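Local atomic coordinates of paraflagellar rod component (Trypanosoma brucei, PDB entry 2Q0X), a protein that is of unknown function but adopts an alpha/beta hydrolase fold and is probably a component of the trypanosome paraflagellar rod. Residues I98-L102 and R103-M107; G83-D86 and H87-A91. All coordinates share one frame; numbering follows the deposited sequence.

Overall arrangement
Contacts 1 and 2 are the two ends of a single element, helix 87-104, which crosses from strand 69-73 to strand 110-115 in the alpha/beta hydrolase fold. Their centres lie 22 Å apart and their nearest atoms about 6 Å, without touching. Contact 2 closes the N-terminus and works through polar side chains: an aspartate cap, a histidine and a glutamine-aspartate bond. Contact 1 ends the helix through backbone carbonyls and apolar leucine and methionine packing. Each is partly buried, with inner residues (L101 and M107; H87 and D90) alongside outer ones. Contact 1 is the more peripheral: its centre is about 21 Å from the centre of the chain, whereas the centre of contact 2 is about 15 Å from the centre of the chain.

Contact 1 of 2, residues I98-L102 and R103-M107; sequences IGILL and RDHCM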
ATOM      1  N   ILE A  98     -16.154  -3.354  -7.435  1.00 20.89           N
ATOM      2  CA  ILE A  98     -17.415  -4.081  -7.314  1.00 20.42           C
ATOM      3  C   ILE A  98     -17.950  -4.490  -8.696  1.00 20.49           C
ATOM      4  O   ILE A  98     -18.300  -5.648  -8.910  1.00 20.58           O
ATOM      5  CB  ILE A  98     -18.470  -3.296  -6.518  1.00 20.38           C
ATOM      6  CG1 ILE A  98     -18.012  -3.131  -5.061  1.00 20.43           C
ATOM      7  CG2 ILE A  98     -19.844  -4.003  -6.564  1.00 19.24           C
ATOM      8  CD1 ILE A  98     -18.921  -2.181  -4.220  1.00 19.85           C
ATOM      9  N   GLY A  99     -17.995  -3.541  -9.630  1.00 20.36           N
ATOM     10  CA  GLY A  99     -18.333  -3.833 -11.001  1.00 20.10           C
ATOM     11  C   GLY A  99     -17.515  -4.938 -11.655  1.00 20.13           C
ATOM     12  O   GLY A  99     -18.068  -5.824 -12.336  1.00 19.74           O
ATOM     13  N   ILE A 100     -16.199  -4.877 -11.479  1.00 20.16           N
ATOM     14  CA  ILE A 100     -15.297  -5.916 -11.975  1.00 20.43           C
ATOM     15  C   ILE A 100     -15.625  -7.280 -11.358  1.00 20.12           C
ATOM     16  O   ILE A 100     -15.737  -8.281 -12.050  1.00 19.64           O
ATOM     17  CB  ILE A 100     -13.831  -5.551 -11.671  1.00 21.17           C
ATOM     18  CG1 ILE A 100     -13.358  -4.445 -12.617  1.00 21.61           C
ATOM     19  CG2 ILE A 100     -12.904  -6.804 -11.723  1.00 21.05           C
ATOM     20  CD1 ILE A 100     -12.147  -3.663 -12.043  1.00 22.14           C
ATOM     21  N   LEU A 101     -15.794  -7.319 -10.051  1.00 20.14           N
ATOM     22  CA  LEU A 101     -16.123  -8.574  -9.381  1.00 20.46           C
ATOM     23  C   LEU A 101     -17.440  -9.201  -9.867  1.00 20.79           C
ATOM     24  O   LEU A 101     -17.546 -10.427 -10.056  1.00 20.23           O
ATOM     25  CB  LEU A 101     -16.209  -8.344  -7.876  1.00 20.39           C
ATOM     26  CG  LEU A 101     -14.881  -8.075  -7.163  1.00 20.63           C
ATOM     27  CD1 LEU A 101     -15.118  -7.624  -5.747  1.00 18.71           C
ATOM     28  CD2 LEU A 101     -13.984  -9.342  -7.205  1.00 20.21           C
ATOM     29  N   LEU A 102     -18.448  -8.352 -10.043  1.00 21.32           N
ATOM     30  CA  LEU A 102     -19.755  -8.810 -10.490  1.00 21.72           C
ATOM     31  C   LEU A 102     -19.659  -9.368 -11.893  1.00 22.41           C
ATOM     32  O   LEU A 102     -20.057 -10.504 -12.130  1.00 22.22           O
ATOM     33  CB  LEU A 102     -20.792  -7.692 -10.424  1.00 21.51           C
ATOM     34  CG  LEU A 102     -21.139  -7.157  -9.032  1.00 21.19           C
ATOM     35  CD1 LEU A 102     -22.128  -5.985  -9.135  1.00 21.00           C
ATOM     36  CD2 LEU A 102     -21.680  -8.253  -8.132  1.00 20.48           C
ATOM     37  N   ARG A 103     -19.117  -8.608 -12.834  1.00 23.55           N
ATOM     38  CA  ARG A 103     -19.144  -9.102 -14.218  1.00 24.90           C
ATOM     39  C   ARG A 103     -18.025 -10.092 -14.528  1.00 25.11           C
ATOM     40  O   ARG A 103     -18.249 -11.050 -15.272  1.00 24.94           O
ATOM     41  CB  ARG A 103     -19.244  -7.996 -15.287  1.00 24.95           C
ATOM     42  CG  ARG A 103     -18.700  -6.642 -14.928  1.00 26.24           C
ATOM     43  CD  ARG A 103     -18.681  -5.686 -16.102  1.00 26.62           C
ATOM     44  NE  ARG A 103     -17.913  -6.229 -17.231  1.00 29.11           N
ATOM     45  CZ  ARG A 103     -16.582  -6.272 -17.334  1.00 29.23           C
ATOM     46  NH1 ARG A 103     -15.783  -5.794 -16.378  1.00 30.86           N
ATOM     47  NH2 ARG A 103     -16.042  -6.800 -18.426  1.00 29.04           N
ATOM     48  N   ASP A 104     -16.843  -9.897 -13.948  1.00 25.72           N
ATOM     49  CA  ASP A 104     -15.684 -10.703 -14.349  1.00 26.46           C
ATOM     50  C   ASP A 104     -15.393 -11.915 -13.467  1.00 26.84           C
ATOM     51  O   ASP A 104     -14.746 -12.847 -13.927  1.00 26.76           O
ATOM     52  CB  ASP A 104     -14.445  -9.825 -14.526  1.00 26.52           C
ATOM     53  CG  ASP A 104     -14.625  -8.787 -15.621  1.00 27.01           C
ATOM     54  OD1 ASP A 104     -15.364  -9.060 -16.589  1.00 27.23           O
ATOM     55  OD2 ASP A 104     -14.028  -7.697 -15.528  1.00 28.29           O
ATOM     56  N   HIS A 105     -15.914 -11.954 -12.244  1.00 27.46           N
ATOM     57  CA  HIS A 105     -15.623 -13.077 -11.338  1.00 28.18           C
ATOM     58  C   HIS A 105     -16.851 -13.841 -10.808  1.00 28.69           C
ATOM     59  O   HIS A 105     -16.788 -14.466  -9.758  1.00 29.10           O
ATOM     60  CB  HIS A 105     -14.711 -12.581 -10.204  1.00 28.13           C
ATOM     61  CG  HIS A 105     -13.372 -12.118 -10.685  1.00 27.95           C
ATOM     62  ND1 HIS A 105     -13.096 -10.797 -10.963  1.00 28.35           N
ATOM     63  CD2 HIS A 105     -12.245 -12.805 -10.981  1.00 28.21           C
ATOM     64  CE1 HIS A 105     -11.855 -10.689 -11.400  1.00 28.13           C
ATOM     65  NE2 HIS A 105     -11.320 -11.895 -11.428  1.00 28.10           N
ATOM     66  N   CYS A 106     -17.945 -13.813 -11.553  1.00 29.52           N
ATOM     67  CA  CYS A 106     -19.212 -14.494 -11.190  1.00 29.68           C
ATOM     68  C   CYS A 106     -19.639 -14.300  -9.737  1.00 29.34           C
ATOM     69  O   CYS A 106     -20.207 -15.211  -9.115  1.00 29.71           O
ATOM     70  CB  CYS A 106     -19.191 -15.995 -11.521  1.00 29.87           C
ATOM     71  SG  CYS A 106     -20.892 -16.761 -11.443  1.00 31.72           S
ATOM     72  N   MET A 107     -19.396 -13.107  -9.211  1.00 28.42           N
ATOM     73  CA  MET A 107     -19.918 -12.743  -7.909  1.00 27.96           C
ATOM     74  C   MET A 107     -21.360 -12.262  -8.071  1.00 27.48           C
ATOM     75  O   MET A 107     -21.620 -11.298  -8.789  1.00 27.20           O
ATOM     76  CB  MET A 107     -19.042 -11.661  -7.270  1.00 27.67           C
ATOM     77  CG  MET A 107     -17.661 -12.134  -6.904  1.00 27.40           C
ATOM     78  SD  MET A 107     -17.687 -13.544  -5.767  1.00 28.16           S
ATOM     79  CE  MET A 107     -17.123 -14.922  -6.751  1.00 26.88           C
TER
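L101 O accepts from two amides, H105 N and, weakly, M107 N, at the C-terminal end of helix 87-104, where the chain leaves this crossover helix of the alpha/beta hydrolase fold and turns back toward the sheet. The backbone bonds define this ending. D104 N still donates to I100 O (2.7 Å) in the ordinary helical pattern. H105 N reaches L101 O over 3.1 Å, but from above the carbonyl plane, 49° out of it, consistent with a distorted last turn. C106 then takes left-handed backbone angles, which carry the chain round until M107 N makes a weak hydrogen bond to the same L101 O (3.4 Å).

The reversal lays M107 against the inner flank of the helix. Its CG packs on L101 CB at 4.2 Å, and L102 CD2 lies against M107 O, 3.1 Å away, and more loosely against M107 CB. Carbonyl oxygen M107 O also receives a CA-H...O contact from L102 CA (159° at the hydrogen). Beneath these side chains lies C40 of strand 40-44, touched by both L101 and M107, so the ending is seated on the sheet.

Charge is kept to the outer flank: R103 NH1 and D104 OD2 form a salt bridge of 2.7 Å between neighbouring residues.

H105 makes the aromatic part of the contact. With CG opposite the carbonyl carbon (chi1 -64°), its imidazole runs beside I100, pointing the same way. F18 meets the ring, and P12 of the second subunit packs against H105, which places this helix end near the dimer contact. H105 ND1 is buried here without any partner in the model: I100 O lies 3.8 Å from ND1 without bonding it, and I100 CG2 and L101 CD2 are each 4.1 Å from ND1.

Contact 2 of 2, residues G83-D86 and H87-A91; sequences GPQD and HAHDA
D86 is the N-cap of helix 87-104 in this alpha/beta hydrolase fold, its OD1 accepting from H89 N; H89 ND1 is a second donor to the same oxygen. The capping bond runs from H89 N to D86 OD1 over 3.1 Å and meets the oxygen nearly along its C-O direction. Setting D86 CG between the backbone N and the carbonyl carbon (chi1 77°) brings the carboxylate over the opening turn.

The second grip on OD1 is a His-carboxylate hydrogen bond: H89 ND1 donates to D86 OD1 over 2.7 Å, on the syn side. The two donors approach from opposite faces of the carboxylate plane, which should restrict its rotation and would probably steady negative charge there, beside the helix N-terminus. The first helical backbone bond joins D90 N to D86 O at 3.3 Å.

Q85 adds a side-chain bridge across the same turn. Its extended chain passes H89, with Q85 CG 3.3 Å from H89 CB, a tight approach, and NE2 also bonds D93 one turn further on. D90 is buried, and its OD2 is held by S77 OG and R191 NH1, tying the helix start to a loop and to helix 189-193. The amide and carboxylate planes of Q85 and D90 stand 86° apart, and Q85 NE2 donates to the anti side of D90 OD1 over 2.6 Å, 31° out of the carboxylate plane.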
ATOM      1  N   GLY A  83      -3.016  11.567  -5.112  1.00 33.28           N
ATOM      2  CA  GLY A  83      -3.753  12.751  -5.557  1.00 33.58           C
ATOM      3  C   GLY A  83      -3.340  14.023  -4.838  1.00 33.77           C
ATOM      4  O   GLY A  83      -2.752  14.910  -5.449  1.00 33.90           O
ATOM      5  N   PRO A  84      -3.628  14.124  -3.525  1.00 33.98           N
ATOM      6  CA  PRO A  84      -4.231  13.142  -2.624  1.00 34.07           C
ATOM      7  C   PRO A  84      -5.758  13.055  -2.744  1.00 34.12           C
ATOM      8  O   PRO A  84      -6.434  14.064  -2.888  1.00 34.24           O
ATOM      9  CB  PRO A  84      -3.830  13.655  -1.242  1.00 34.07           C
ATOM     10  CG  PRO A  84      -3.755  15.140  -1.418  1.00 34.18           C
ATOM     11  CD  PRO A  84      -3.321  15.389  -2.830  1.00 34.02           C
ATOM     12  N   GLN A  85      -6.276  11.840  -2.633  1.00 34.18           N
ATOM     13  CA  GLN A  85      -7.663  11.523  -2.988  1.00 34.21           C
ATOM     14  C   GLN A  85      -8.641  11.679  -1.814  1.00 33.73           C
ATOM     15  O   GLN A  85      -8.402  11.135  -0.736  1.00 33.77           O
ATOM     16  CB  GLN A  85      -7.706  10.071  -3.487  1.00 34.26           C
ATOM     17  CG  GLN A  85      -8.925   9.738  -4.300  1.00 34.89           C
ATOM     18  CD  GLN A  85      -8.736   8.520  -5.191  1.00 34.79           C
ATOM     19  OE1 GLN A  85      -8.706   8.646  -6.420  1.00 35.35           O
ATOM     20  NE2 GLN A  85      -8.613   7.345  -4.581  1.00 33.28           N
ATOM     21  N   ASP A  86      -9.734  12.408  -2.029  1.00 33.31           N
ATOM     22  CA  ASP A  86     -10.840  12.478  -1.046  1.00 32.98           C
ATOM     23  C   ASP A  86     -11.696  11.193  -1.038  1.00 32.35           C
ATOM     24  O   ASP A  86     -11.417  10.235  -1.787  1.00 31.86           O
ATOM     25  CB  ASP A  86     -11.704  13.744  -1.258  1.00 33.13           C
ATOM     26  CG  ASP A  86     -12.676  13.636  -2.437  1.00 33.91           C
ATOM     27  OD1 ASP A  86     -12.736  12.587  -3.117  1.00 34.42           O
ATOM     28  OD2 ASP A  86     -13.399  14.634  -2.677  1.00 35.18           O
ATOM     29  N   HIS A  87     -12.728  11.172  -0.186  1.00 31.63           N
ATOM     30  CA  HIS A  87     -13.443   9.931   0.083  1.00 31.14           C
ATOM     31  C   HIS A  87     -14.401   9.538  -1.038  1.00 30.50           C
ATOM     32  O   HIS A  87     -14.647   8.353  -1.245  1.00 30.50           O
ATOM     33  CB  HIS A  87     -14.138   9.950   1.465  1.00 31.06           C
ATOM     34  CG  HIS A  87     -15.510  10.544   1.467  1.00 30.71           C
ATOM     35  ND1 HIS A  87     -15.736  11.902   1.416  1.00 29.97           N
ATOM     36  CD2 HIS A  87     -16.729   9.963   1.555  1.00 30.34           C
ATOM     37  CE1 HIS A  87     -17.037  12.130   1.432  1.00 30.78           C
ATOM     38  NE2 HIS A  87     -17.660  10.970   1.526  1.00 30.88           N
ATOM     39  N   ALA A  88     -14.928  10.521  -1.762  1.00 29.81           N
ATOM     40  CA  ALA A  88     -15.817  10.236  -2.891  1.00 29.33           C
ATOM     41  C   ALA A  88     -15.077   9.499  -4.016  1.00 28.77           C
ATOM     42  O   ALA A  88     -15.644   8.626  -4.670  1.00 28.25           O
ATOM     43  CB  ALA A  88     -16.468  11.537  -3.423  1.00 29.19           C
ATOM     44  N   HIS A  89     -13.811   9.856  -4.235  1.00 28.48           N
ATOM     45  CA  HIS A  89     -13.017   9.232  -5.290  1.00 28.30           C
ATOM     46  C   HIS A  89     -12.528   7.844  -4.903  1.00 27.89           C
ATOM     47  O   HIS A  89     -12.560   6.951  -5.732  1.00 27.79           O
ATOM     48  CB  HIS A  89     -11.867  10.140  -5.707  1.00 28.58           C
ATOM     49  CG  HIS A  89     -12.314  11.367  -6.447  1.00 28.73           C
ATOM     50  ND1 HIS A  89     -13.012  12.385  -5.834  1.00 29.17           N
ATOM     51  CD2 HIS A  89     -12.156  11.741  -7.739  1.00 29.35           C
ATOM     52  CE1 HIS A  89     -13.275  13.331  -6.722  1.00 29.70           C
ATOM     53  NE2 HIS A  89     -12.764  12.965  -7.885  1.00 29.56           N
ATOM     54  N   ASP A  90     -12.092   7.662  -3.655  1.00 27.51           N
ATOM     55  CA  ASP A  90     -11.809   6.330  -3.114  1.00 27.46           C
ATOM     56  C   ASP A  90     -13.021   5.399  -3.288  1.00 26.89           C
ATOM     57  O   ASP A  90     -12.869   4.272  -3.752  1.00 26.33           O
ATOM     58  CB  ASP A  90     -11.485   6.401  -1.608  1.00 27.87           C
ATOM     59  CG  ASP A  90      -9.986   6.554  -1.301  1.00 29.40           C
ATOM     60  OD1 ASP A  90      -9.110   6.410  -2.178  1.00 29.14           O
ATOM     61  OD2 ASP A  90      -9.691   6.804  -0.110  1.00 32.83           O
ATOM     62  N   ALA A  91     -14.200   5.891  -2.875  1.00 26.33           N
ATOM     63  CA  ALA A  91     -15.484   5.190  -3.021  1.00 26.18           C
ATOM     64  C   ALA A  91     -15.744   4.766  -4.454  1.00 25.80           C
ATOM     65  O   ALA A  91     -16.096   3.617  -4.712  1.00 25.62           O
ATOM     66  CB  ALA A  91     -16.639   6.090  -2.552  1.00 25.83           C
TER